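Local coordinates for protein NURA (Sulfolobus solfataricus, PDB 2YGK) that processes DNA ends as a manganese-dependent nuclease that probably acts with the HerA helicase in the repair of double-strand breaks, at residues A[103-106]-A[107-110]; A[117-120]-A[121-125]; A[170-173]-A[174-177]; A[178-181]-A[182-185]. One frame throughout, in Å; residues are numbered along the deposited sequence. Where two conformers were deposited one is given.

Contact 1. Residues A[103-106]-A[107-110]; sequences DAQE and RISL
Arg107 folds back over the first turn of helix 104-123, its guanidinium laid with one face on the CA of Ala104. The bend that brings it there is at chi3 (-66°), and Arg107 CZ comes to rest 3.9 Å from Ala104 CA. Arg107 NH1 stands 3.2 Å from Ala104 N; both are donors, so this is contact without a bond. Lower down the same side chain, CG presses on the carbonyl oxygen of Asp103, which also accepts the Arg107 N-H at 2.8 Å. On another side of the helix Glu106 and Leu110 run side by side in the same direction, OE2 of Glu106 lying 3.9 Å from CD1 of Leu110. Ser109 turns OG back between two carbonyls, 2.9 Å from Glu106 O and 3.1 Å from Gln105 O, and its one proton could serve either. Ile108 packs on strand 70-82, whereas Arg107 reaches Phe98 in a cation-pi contact and Met174 of helix 171-193. With an alanine at Arg107, Phe98 would probably lose its cationic partner. Asp103, at the N-cap position, makes no capping bond with its side chain, and its OD2 stays 5.5 Å from Arg107 NH1, so attraction between these charges is probably modest.

Contact 2. Residues A[117-120]-A[121-125]; sequences LSLA and LRDGS
Leu117 to Leu121, Ser118 to Arg122 and Leu119 to Asp123 are joined by i to i+4 backbone bonds, the last of them nearly straight, with Asp123 N 2.9 Å from Leu119 O at an N-H...O angle of 174°. One residue on, the bond from Gly124 N to Ala120 O is weak, bent to 122° though 3.0 Å long. Among the side chains, Leu119 and Arg122 meet loosely through aliphatic atoms, CD2 of the leucine 4.2 Å from CD of the arginine. Arg122 sets CG anti to its own backbone nitrogen (chi1 -162°), which carries the chain past Leu119 to Ser90 on strand 85-98. This is the C-terminal part of helix 104-123, which packs against the mixed beta-sheet of the RNase H-like NurA domain; Leu117 and Ala120 touch Met132 on strand 129-133, the strand that ends in the manganese ligand Asp133. Leu121 leans back along the helix, its CG 4.0 Å from Leu117 O, and also meets Glu192 of helix 171-193. The buried carboxylate of Asp123 is well supplied with partners: OD2 is hydrogen-bonded to the hydroxyls of Ser78 and Ser90, while OD1 forms a salt bridge with Lys126. Arg122 NE also makes a long salt bridge, of charges alone, with Asp123 OD1 at 3.9 Å, the oxygen lying well outside the guanidinium plane.

Contact 3. Residues A[170-173]-A[174-177]; sequences DERK and MRDL
Arg172 and Arg175 cross over the first turns of helix 171-193, the guanidinium of Arg175 meeting the aliphatic part of Arg172 edge-on. NH2 of Arg175 lies 3.5 Å from CG of Arg172, and the two guanidinium planes are turned 52° apart. Asp170, the N-cap residue, caps one N-H of the first turn, its OD1 accepting from Arg172 N at 3.2 Å. Further on, the backbone carbonyls of Glu171, Arg172 and Lys173 take the N-H groups of Arg175, Asp176 and Leu177, with Leu177 N to Lys173 O the shortest at 2.7 Å. Met174 N makes a weak bond to Asp170 O. The charge of Arg175 is answered by Asp176: OD1 of Asp176 sits over the centre of one guanidinium face, 3.2 Å from Arg175 NH1, so no N-H points at it and the attraction is between charges. A weak, long ion pair links Arg175 to Asp103, just ahead of helix 104-123, as well. A leucine in place of Arg175 would probably leave the buried Asp176 carboxylate without this positive neighbour. Met174, a selenomethionine here, packs on Ile166. With Arg172 NE 5.2 Å from Arg175 NH2, the like charges probably repel only mildly, and the nearby carboxylates are likely to offset them.

Contact 4. Residues A[178-181]-A[182-185]; sequences LMLL and NQFL
Leu181 swings CG opposite its backbone nitrogen (chi1 -173°) while Leu185 sets CG opposite its carbonyl carbon (chi1 -72°), a pairing that lets the two side chains meet one turn apart with CG of Leu181 3.7 Å from CD1 of Leu185. They belong to the middle of helix 171-193, a regular alpha-helix laid on helix 104-123 in the RNase H-like NurA domain. Four i to i+4 bonds hold this part, the shortest from Leu185 N to Leu181 O at 2.8 Å. The side chains divide between neighbours: Asn182 touches Leu110 and Ala114 and Leu185 touches Leu117, all of helix 104-123, whereas Leu181 packs on Leu162 and Ile165. Phe184 packs on Ile157 of helix 151-159, so helices lie against several sides of this buried portion. Asn182 folds its amide back along its own helix, with its CG 3.4 Å and its ND2 3.6 Å from Leu178 O. At the less buried position, Gln183 extends beyond CG and crosses Leu180, with OE1 against the leucine's methyl, while NE2 is bound to the carbonyl of Ile140. Beyond its bond to Leu185 N, the carbonyl oxygen of Leu181 is crowded by the next turn, lying 3.1 Å from CG of Leu185.

How the contacts relate
Contacts 1 and 2 occupy the two ends of helix 104-123, their centres 22 Å apart; later in the chain, contacts 3 and 4 adjoin on helix 171-193, centres 12 Å apart. The helices lie against each other, so contact 1 touches both contact 3, through Glu106 and Arg175, and contact 4, through Leu110 and Met179. Contact 2 meets contact 4 where Leu117 and Leu121 pack on Leu185, but stays about 10 Å from contact 3 at the nearest atoms. Helix 104-123 thus lies between the mixed sheet and helix 171-193, with the bound manganese about 9 Å from the side chain of Ser109, consistent with a layered support behind the metal site.

Contact 1. Residues A[103-106]-A[107-110]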
ATOM      1  N   ASP A 103      -5.667   7.565   6.664  1.00 78.84           N
ATOM      2  CA  ASP A 103      -4.377   8.122   6.234  1.00 75.62           C
ATOM      3  C   ASP A 103      -3.233   7.788   7.203  1.00 71.70           C
ATOM      4  O   ASP A 103      -2.154   8.352   7.114  1.00 70.22           O
ATOM      5  CB  ASP A 103      -4.519   9.628   6.011  1.00 76.80           C
ATOM      6  CG  ASP A 103      -5.672   9.964   5.083  1.00 79.99           C
ATOM      7  OD1 ASP A 103      -5.726   9.377   3.978  1.00 80.57           O
ATOM      8  OD2 ASP A 103      -6.531  10.800   5.460  1.00 84.52           O
ATOM      9  N   ALA A 104      -3.464   6.823   8.084  1.00 69.59           N
ATOM     10  CA  ALA A 104      -2.482   6.395   9.079  1.00 66.63           C
ATOM     11  C   ALA A 104      -1.148   5.934   8.473  1.00 63.34           C
ATOM     12  O   ALA A 104      -0.074   6.326   8.950  1.00 62.09           O
ATOM     13  CB  ALA A 104      -3.071   5.298   9.942  1.00 67.54           C
ATOM     14  N   GLN A 105      -1.198   5.122   7.422  1.00 60.71           N
ATOM     15  CA  GLN A 105       0.050   4.739   6.740  1.00 57.79           C
ATOM     16  C   GLN A 105       0.777   5.939   6.127  1.00 55.35           C
ATOM     17  O   GLN A 105       1.993   5.968   6.062  1.00 53.99           O
ATOM     18  CB  GLN A 105      -0.199   3.676   5.657  1.00 57.98           C
ATOM     19  CG  GLN A 105      -0.742   2.347   6.216  1.00 58.01           C
ATOM     20  CD  GLN A 105       0.262   1.627   7.083  1.00 55.10           C
ATOM     21  OE1 GLN A 105       1.474   1.709   6.863  1.00 55.04           O
ATOM     22  NE2 GLN A 105      -0.230   0.915   8.063  1.00 50.42           N
ATOM     23  N   GLU A 106       0.021   6.923   5.673  1.00 54.90           N
ATOM     24  CA  GLU A 106       0.607   8.081   5.045  1.00 53.57           C
ATOM     25  C   GLU A 106       1.211   9.014   6.125  1.00 51.72           C
ATOM     26  O   GLU A 106       2.358   9.494   5.991  1.00 50.10           O
ATOM     27  CB  GLU A 106      -0.443   8.794   4.189  1.00 55.53           C
ATOM     28  CG  GLU A 106       0.192   9.525   3.024  1.00 58.43           C
ATOM     29  CD  GLU A 106      -0.642  10.658   2.471  1.00 63.02           C
ATOM     30  OE1 GLU A 106      -1.893  10.589   2.557  1.00 64.90           O
ATOM     31  OE2 GLU A 106      -0.013  11.615   1.938  1.00 66.32           O
ATOM     32  N   ARG A 107       0.474   9.225   7.220  1.00 50.07           N
ATOM     33  CA  ARG A 107       1.037   9.998   8.306  1.00 48.77           C
ATOM     34  C   ARG A 107       2.328   9.363   8.802  1.00 45.81           C
ATOM     35  O   ARG A 107       3.268  10.077   9.136  1.00 45.54           O
ATOM     36  CB  ARG A 107       0.069  10.171   9.483  1.00 50.46           C
ATOM     37  CG  ARG A 107      -1.303  10.636   9.072  1.00 53.57           C
ATOM     38  CD  ARG A 107      -2.078  11.318  10.166  1.00 56.85           C
ATOM     39  NE  ARG A 107      -2.429  10.449  11.283  1.00 59.12           N
ATOM     40  CZ  ARG A 107      -3.341   9.498  11.234  1.00 60.14           C
ATOM     41  NH1 ARG A 107      -3.999   9.258  10.098  1.00 62.92           N
ATOM     42  NH2 ARG A 107      -3.570   8.775  12.321  1.00 59.98           N
ATOM     43  N   ILE A 108       2.372   8.033   8.891  1.00 43.45           N
ATOM     44  CA  ILE A 108       3.553   7.389   9.421  1.00 40.94           C
ATOM     45  C   ILE A 108       4.717   7.737   8.499  1.00 39.41           C
ATOM     46  O   ILE A 108       5.793   8.117   8.969  1.00 37.24           O
ATOM     47  CB  ILE A 108       3.440   5.869   9.509  1.00 40.59           C
ATOM     48  CG1 ILE A 108       2.488   5.458  10.636  1.00 41.67           C
ATOM     49  CG2 ILE A 108       4.805   5.243   9.775  1.00 38.13           C
ATOM     50  CD1 ILE A 108       1.893   4.054  10.446  1.00 40.84           C
ATOM     51  N   SER A 109       4.501   7.616   7.196  1.00 38.81           N
ATOM     52  CA  SER A 109       5.588   7.850   6.271  1.00 38.56           C
ATOM     53  C   SER A 109       6.010   9.313   6.249  1.00 38.48           C
ATOM     54  O   SER A 109       7.183   9.597   6.132  1.00 37.88           O
ATOM     55  CB  SER A 109       5.271   7.319   4.869  1.00 38.47           C
ATOM     56  OG  SER A 109       3.985   7.688   4.457  1.00 42.32           O
ATOM     57  N   LEU A 110       5.055  10.234   6.361  1.00 39.99           N
ATOM     58  CA  LEU A 110       5.371  11.656   6.370  1.00 40.26           C
ATOM     59  C   LEU A 110       6.142  11.993   7.637  1.00 40.73           C
ATOM     60  O   LEU A 110       7.020  12.850   7.633  1.00 41.34           O
ATOM     61  CB  LEU A 110       4.099  12.506   6.301  1.00 41.62           C
ATOM     62  CG  LEU A 110       3.462  12.503   4.913  1.00 41.98           C
ATOM     63  CD1 LEU A 110       2.024  13.022   4.929  1.00 42.79           C
ATOM     64  CD2 LEU A 110       4.276  13.289   3.942  1.00 39.93           C
TER

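Contact 2. Residues A[117-120]-A[121-125]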
ATOM      1  N   LEU A 117      14.552  14.666   6.857  1.00 36.34           N
ATOM      2  CA  LEU A 117      14.839  16.039   6.475  1.00 37.28           C
ATOM      3  C   LEU A 117      15.378  16.804   7.661  1.00 39.91           C
ATOM      4  O   LEU A 117      16.292  17.599   7.491  1.00 41.03           O
ATOM      5  CB  LEU A 117      13.612  16.748   5.938  1.00 37.59           C
ATOM      6  CG  LEU A 117      12.915  16.163   4.693  1.00 35.24           C
ATOM      7  CD1 LEU A 117      11.592  16.923   4.587  1.00 32.12           C
ATOM      8  CD2 LEU A 117      13.779  16.206   3.354  1.00 28.03           C
ATOM      9  N   SER A 118      14.884  16.565   8.872  1.00 41.03           N
ATOM     10  CA  SER A 118      15.517  17.286   9.975  1.00 44.12           C
ATOM     11  C   SER A 118      16.956  16.825  10.274  1.00 44.21           C
ATOM     12  O   SER A 118      17.738  17.597  10.757  1.00 46.28           O
ATOM     13  CB  SER A 118      14.649  17.297  11.229  1.00 45.35           C
ATOM     14  OG  SER A 118      14.808  16.100  11.928  1.00 48.96           O
ATOM     15  N   LEU A 119      17.327  15.593   9.971  1.00 43.78           N
ATOM     16  CA  LEU A 119      18.729  15.180  10.126  1.00 44.49           C
ATOM     17  C   LEU A 119      19.593  15.787   9.015  1.00 45.21           C
ATOM     18  O   LEU A 119      20.794  16.027   9.189  1.00 46.01           O
ATOM     19  CB  LEU A 119      18.870  13.651  10.127  1.00 43.16           C
ATOM     20  CG  LEU A 119      18.325  12.918  11.355  1.00 44.51           C
ATOM     21  CD1 LEU A 119      18.396  11.414  11.230  1.00 44.58           C
ATOM     22  CD2 LEU A 119      19.125  13.337  12.541  1.00 49.27           C
ATOM     23  N   ALA A 120      18.997  16.054   7.871  1.00 45.54           N
ATOM     24  CA  ALA A 120      19.736  16.746   6.820  1.00 46.66           C
ATOM     25  C   ALA A 120      20.139  18.143   7.324  1.00 49.77           C
ATOM     26  O   ALA A 120      21.222  18.652   7.002  1.00 51.55           O
ATOM     27  CB  ALA A 120      18.898  16.835   5.547  1.00 45.40           C
ATOM     28  N   LEU A 121      19.292  18.774   8.126  1.00 51.87           N
ATOM     29  CA  LEU A 121      19.653  20.056   8.702  1.00 54.86           C
ATOM     30  C   LEU A 121      20.601  19.861   9.856  1.00 57.22           C
ATOM     31  O   LEU A 121      21.533  20.641  10.026  1.00 60.35           O
ATOM     32  CB  LEU A 121      18.444  20.814   9.188  1.00 55.57           C
ATOM     33  CG  LEU A 121      17.578  21.347   8.065  1.00 54.97           C
ATOM     34  CD1 LEU A 121      16.198  21.635   8.636  1.00 57.69           C
ATOM     35  CD2 LEU A 121      18.168  22.606   7.407  1.00 54.62           C
ATOM     36  N   ARG A 122      20.390  18.839  10.660  1.00 57.51           N
ATOM     37  CA  ARG A 122      21.332  18.595  11.723  1.00 59.95           C
ATOM     38  C   ARG A 122      22.762  18.415  11.184  1.00 59.66           C
ATOM     39  O   ARG A 122      23.634  19.173  11.529  1.00 61.57           O
ATOM     40  CB  ARG A 122      20.921  17.401  12.577  1.00 59.91           C
ATOM     41  CG  ARG A 122      21.618  17.366  13.926  1.00 64.98           C
ATOM     42  CD  ARG A 122      21.024  16.317  14.848  1.00 70.74           C
ATOM     43  NE  ARG A 122      22.053  15.754  15.718  1.00 77.95           N
ATOM     44  CZ  ARG A 122      21.904  14.682  16.497  1.00 82.98           C
ATOM     45  NH1 ARG A 122      20.746  14.015  16.540  1.00 83.38           N
ATOM     46  NH2 ARG A 122      22.939  14.268  17.231  1.00 86.05           N
ATOM     47  N   ASP A 123      22.998  17.431  10.331  1.00 57.69           N
ATOM     48  CA  ASP A 123      24.367  17.005  10.059  1.00 57.69           C
ATOM     49  C   ASP A 123      24.821  17.334   8.669  1.00 56.08           C
ATOM     50  O   ASP A 123      25.924  16.964   8.292  1.00 55.47           O
ATOM     51  CB  ASP A 123      24.525  15.489  10.270  1.00 57.18           C
ATOM     52  CG  ASP A 123      24.067  15.026  11.658  1.00 59.39           C
ATOM     53  OD1 ASP A 123      24.475  15.623  12.687  1.00 64.94           O
ATOM     54  OD2 ASP A 123      23.313  14.042  11.718  1.00 57.42           O
ATOM     55  N   GLY A 124      23.998  18.042   7.912  1.00 55.34           N
ATOM     56  CA  GLY A 124      24.338  18.335   6.515  1.00 55.19           C
ATOM     57  C   GLY A 124      25.645  19.078   6.318  1.00 56.97           C
ATOM     58  O   GLY A 124      26.419  18.777   5.421  1.00 56.99           O
ATOM     59  N   SER A 125      25.897  20.044   7.186  1.00 59.68           N
ATOM     60  CA  SER A 125      27.061  20.899   7.089  1.00 61.82           C
ATOM     61  C   SER A 125      28.346  20.167   7.415  1.00 62.26           C
ATOM     62  O   SER A 125      29.407  20.719   7.224  1.00 63.75           O
ATOM     63  CB  SER A 125      26.888  22.075   8.021  1.00 64.23           C
ATOM     64  OG  SER A 125      26.367  21.611   9.243  1.00 67.04           O
TER

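Contact 3. Residues A[170-173]-A[174-177]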
ATOM      1  N   ASP A 170      -7.657  16.016  14.976  1.00112.93           N
ATOM      2  CA  ASP A 170      -8.202  15.618  13.673  1.00112.84           C
ATOM      3  C   ASP A 170      -7.180  14.951  12.746  1.00109.15           C
ATOM      4  O   ASP A 170      -6.002  15.261  12.782  1.00107.49           O
ATOM      5  CB  ASP A 170      -8.824  16.836  12.979  1.00115.67           C
ATOM      6  CG  ASP A 170      -9.876  16.450  11.959  1.00118.31           C
ATOM      7  OD1 ASP A 170      -9.514  15.816  10.937  1.00118.04           O
ATOM      8  OD2 ASP A 170     -11.071  16.770  12.193  1.00123.48           O
ATOM      9  N   GLU A 171      -7.664  14.052  11.895  1.00107.79           N
ATOM     10  CA  GLU A 171      -6.797  13.235  11.043  1.00104.64           C
ATOM     11  C   GLU A 171      -6.347  13.951   9.768  1.00102.96           C
ATOM     12  O   GLU A 171      -5.161  13.902   9.414  1.00100.65           O
ATOM     13  CB  GLU A 171      -7.495  11.929  10.637  1.00104.77           C
ATOM     14  CG  GLU A 171      -8.050  11.119  11.793  1.00106.60           C
ATOM     15  CD  GLU A 171      -7.865   9.630  11.591  1.00106.63           C
ATOM     16  OE1 GLU A 171      -8.139   9.147  10.464  1.00107.18           O
ATOM     17  OE2 GLU A 171      -7.438   8.956  12.559  1.00105.57           O
ATOM     18  N   ARG A 172      -7.293  14.572   9.059  1.00103.10           N
ATOM     19  CA  ARG A 172      -6.980  15.224   7.779  1.00101.77           C
ATOM     20  C   ARG A 172      -5.984  16.349   8.021  1.00 98.62           C
ATOM     21  O   ARG A 172      -5.036  16.531   7.250  1.00 96.59           O
ATOM     22  CB  ARG A 172      -8.234  15.776   7.091  1.00105.33           C
ATOM     23  CG  ARG A 172      -8.967  14.775   6.200  1.00108.61           C
ATOM     24  CD  ARG A 172     -10.058  15.456   5.359  1.00116.31           C
ATOM     25  NE  ARG A 172     -10.850  16.422   6.132  1.00121.98           N
ATOM     26  CZ  ARG A 172     -11.706  16.110   7.100  1.00126.09           C
ATOM     27  NH1 ARG A 172     -11.915  14.845   7.449  1.00126.35           N
ATOM     28  NH2 ARG A 172     -12.355  17.072   7.732  1.00130.44           N
ATOM     29  N   LYS A 173      -6.219  17.082   9.112  1.00 96.54           N
ATOM     30  CA  LYS A 173      -5.316  18.131   9.546  1.00 93.76           C
ATOM     31  C   LYS A 173      -3.934  17.615   9.920  1.00 87.17           C
ATOM     32  O   LYS A 173      -2.966  18.305   9.665  1.00 86.36           O
ATOM     33  CB  LYS A 173      -5.913  18.930  10.707  1.00 96.61           C
ATOM     34  CG  LYS A 173      -6.919  19.973  10.249  1.00102.20           C
ATOM     35  CD  LYS A 173      -7.421  20.825  11.402  1.00107.58           C
ATOM     36  CE  LYS A 173      -8.424  21.832  10.897  1.00112.56           C
ATOM     37  NZ  LYS A 173      -8.921  22.717  11.975  1.00116.60           N
HETATM   38  N   MSE A 174      -3.822  16.430  10.522  1.00 81.41           N
HETATM   39  CA  MSE A 174      -2.489  15.904  10.841  1.00 75.94           C
HETATM   40  C   MSE A 174      -1.672  15.550   9.556  1.00 72.44           C
HETATM   41  O   MSE A 174      -0.538  16.006   9.372  1.00 69.89           O
HETATM   42  CB  MSE A 174      -2.513  14.715  11.803  1.00 73.83           C
HETATM   43  CG  MSE A 174      -1.073  14.321  12.161  1.00 69.86           C
HETATM   44 SE   MSE A 174      -0.784  12.791  13.256  1.00 62.86          SE
HETATM   45  CE  MSE A 174       1.041  12.958  13.751  1.00 64.88           C
ATOM     46  N   ARG A 175      -2.259  14.743   8.680  1.00 70.34           N
ATOM     47  CA  ARG A 175      -1.626  14.455   7.418  1.00 68.17           C
ATOM     48  C   ARG A 175      -1.208  15.768   6.773  1.00 67.17           C
ATOM     49  O   ARG A 175      -0.078  15.891   6.333  1.00 65.45           O
ATOM     50  CB  ARG A 175      -2.538  13.669   6.488  1.00 68.61           C
ATOM     51  CG  ARG A 175      -2.103  13.705   5.006  1.00 71.61           C
ATOM     52  CD  ARG A 175      -3.192  13.186   4.087  1.00 77.76           C
ATOM     53  NE  ARG A 175      -4.468  13.840   4.394  1.00 85.12           N
ATOM     54  CZ  ARG A 175      -5.173  14.596   3.558  1.00 91.63           C
ATOM     55  NH1 ARG A 175      -4.777  14.787   2.302  1.00 93.71           N
ATOM     56  NH2 ARG A 175      -6.307  15.148   3.983  1.00 95.00           N
ATOM     57  N   ASP A 176      -2.114  16.739   6.733  1.00 67.89           N
ATOM     58  CA  ASP A 176      -1.864  17.999   6.028  1.00 68.11           C
ATOM     59  C   ASP A 176      -0.814  18.867   6.722  1.00 67.06           C
ATOM     60  O   ASP A 176       0.047  19.440   6.056  1.00 66.46           O
ATOM     61  CB  ASP A 176      -3.166  18.777   5.784  1.00 70.74           C
ATOM     62  CG  ASP A 176      -3.949  18.246   4.586  1.00 71.00           C
ATOM     63  OD1 ASP A 176      -3.562  17.197   4.015  1.00 68.68           O
ATOM     64  OD2 ASP A 176      -4.939  18.891   4.190  1.00 73.29           O
ATOM     65  N   LEU A 177      -0.857  18.942   8.048  1.00 66.13           N
ATOM     66  CA  LEU A 177       0.224  19.591   8.780  1.00 65.03           C
ATOM     67  C   LEU A 177       1.575  18.945   8.540  1.00 61.49           C
ATOM     68  O   LEU A 177       2.568  19.641   8.426  1.00 61.47           O
ATOM     69  CB  LEU A 177      -0.032  19.592  10.273  1.00 65.68           C
ATOM     70  CG  LEU A 177      -0.860  20.729  10.822  1.00 69.51           C
ATOM     71  CD1 LEU A 177      -0.848  20.604  12.359  1.00 70.42           C
ATOM     72  CD2 LEU A 177      -0.364  22.110  10.356  1.00 71.25           C
TER

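Contact 4. Residues A[178-181]-A[182-185]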
ATOM      1  N   LEU A 178       1.626  17.617   8.493  1.00 58.73           N
ATOM      2  CA  LEU A 178       2.899  16.924   8.238  1.00 55.76           C
ATOM      3  C   LEU A 178       3.420  17.201   6.830  1.00 54.81           C
ATOM      4  O   LEU A 178       4.600  17.372   6.644  1.00 53.79           O
ATOM      5  CB  LEU A 178       2.783  15.427   8.497  1.00 53.85           C
ATOM      6  CG  LEU A 178       2.791  15.024   9.977  1.00 53.22           C
ATOM      7  CD1 LEU A 178       2.210  13.603  10.241  1.00 49.77           C
ATOM      8  CD2 LEU A 178       4.183  15.149  10.530  1.00 51.38           C
HETATM    9  N   MSE A 179       2.526  17.259   5.852  0.50 55.64           N
HETATM   10  CA  MSE A 179       2.904  17.614   4.495  0.50 55.69           C
HETATM   11  C   MSE A 179       3.565  18.988   4.475  0.50 56.83           C
HETATM   12  O   MSE A 179       4.649  19.157   3.910  0.50 56.14           O
HETATM   13  CB  MSE A 179       1.679  17.609   3.586  0.50 57.19           C
HETATM   14  CG  MSE A 179       1.189  16.221   3.269  0.50 56.89           C
HETATM   15 SE   MSE A 179      -0.376  16.223   2.147  0.50 62.61          SE
HETATM   16  CE  MSE A 179       0.461  16.873   0.499  0.50 60.11           C
ATOM     17  N   LEU A 180       2.914  19.964   5.102  1.00 58.89           N
ATOM     18  CA  LEU A 180       3.474  21.313   5.212  1.00 60.09           C
ATOM     19  C   LEU A 180       4.866  21.306   5.843  1.00 58.18           C
ATOM     20  O   LEU A 180       5.807  21.877   5.289  1.00 57.66           O
ATOM     21  CB  LEU A 180       2.557  22.232   6.023  1.00 62.82           C
ATOM     22  CG  LEU A 180       1.721  23.254   5.247  1.00 65.99           C
ATOM     23  CD1 LEU A 180       1.020  24.186   6.226  1.00 69.04           C
ATOM     24  CD2 LEU A 180       2.567  24.080   4.274  1.00 66.44           C
ATOM     25  N   LEU A 181       4.993  20.632   6.984  1.00 56.51           N
ATOM     26  CA  LEU A 181       6.287  20.514   7.667  1.00 54.94           C
ATOM     27  C   LEU A 181       7.404  20.057   6.722  1.00 52.63           C
ATOM     28  O   LEU A 181       8.488  20.647   6.673  1.00 52.43           O
ATOM     29  CB  LEU A 181       6.192  19.544   8.852  1.00 53.68           C
ATOM     30  CG  LEU A 181       7.457  19.488   9.713  1.00 52.57           C
ATOM     31  CD1 LEU A 181       7.881  20.897  10.138  1.00 54.26           C
ATOM     32  CD2 LEU A 181       7.287  18.579  10.915  1.00 50.85           C
ATOM     33  N   ASN A 182       7.142  19.002   5.969  1.00 50.54           N
ATOM     34  CA  ASN A 182       8.125  18.558   4.994  1.00 48.90           C
ATOM     35  C   ASN A 182       8.487  19.647   3.964  1.00 49.85           C
ATOM     36  O   ASN A 182       9.663  19.857   3.673  1.00 49.60           O
ATOM     37  CB  ASN A 182       7.635  17.316   4.301  1.00 47.35           C
ATOM     38  CG  ASN A 182       7.444  16.177   5.248  1.00 46.24           C
ATOM     39  OD1 ASN A 182       7.963  16.191   6.351  1.00 46.17           O
ATOM     40  ND2 ASN A 182       6.710  15.169   4.819  1.00 45.08           N
ATOM     41  N   GLN A 183       7.494  20.356   3.440  1.00 51.40           N
ATOM     42  CA  GLN A 183       7.751  21.417   2.453  1.00 52.66           C
ATOM     43  C   GLN A 183       8.624  22.524   3.045  1.00 53.55           C
ATOM     44  O   GLN A 183       9.537  23.023   2.389  1.00 54.14           O
ATOM     45  CB  GLN A 183       6.442  21.996   1.891  1.00 54.73           C
ATOM     46  CG  GLN A 183       5.708  21.048   0.934  1.00 54.67           C
ATOM     47  CD  GLN A 183       4.412  21.609   0.333  1.00 59.43           C
ATOM     48  OE1 GLN A 183       3.873  22.635   0.767  1.00 62.62           O
ATOM     49  NE2 GLN A 183       3.907  20.916  -0.680  1.00 60.50           N
ATOM     50  N   PHE A 184       8.365  22.868   4.295  1.00 54.48           N
ATOM     51  CA  PHE A 184       9.119  23.878   5.011  1.00 56.05           C
ATOM     52  C   PHE A 184      10.519  23.378   5.303  1.00 54.44           C
ATOM     53  O   PHE A 184      11.491  24.122   5.145  1.00 56.30           O
ATOM     54  CB  PHE A 184       8.387  24.247   6.295  1.00 57.97           C
ATOM     55  CG  PHE A 184       9.161  25.154   7.218  1.00 61.92           C
ATOM     56  CD1 PHE A 184       9.291  26.514   6.946  1.00 65.89           C
ATOM     57  CD2 PHE A 184       9.731  24.652   8.383  1.00 63.56           C
ATOM     58  CE1 PHE A 184       9.991  27.348   7.814  1.00 68.95           C
ATOM     59  CE2 PHE A 184      10.426  25.490   9.264  1.00 66.16           C
ATOM     60  CZ  PHE A 184      10.554  26.836   8.977  1.00 68.75           C
ATOM     61  N   LEU A 185      10.638  22.109   5.679  1.00 52.05           N
ATOM     62  CA  LEU A 185      11.947  21.481   5.877  1.00 49.99           C
ATOM     63  C   LEU A 185      12.814  21.355   4.615  1.00 49.04           C
ATOM     64  O   LEU A 185      14.028  21.591   4.657  1.00 48.75           O
ATOM     65  CB  LEU A 185      11.752  20.114   6.523  1.00 47.88           C
ATOM     66  CG  LEU A 185      11.325  20.239   7.971  1.00 48.31           C
ATOM     67  CD1 LEU A 185      10.944  18.875   8.505  1.00 45.45           C
ATOM     68  CD2 LEU A 185      12.425  20.884   8.832  1.00 48.18           C
TER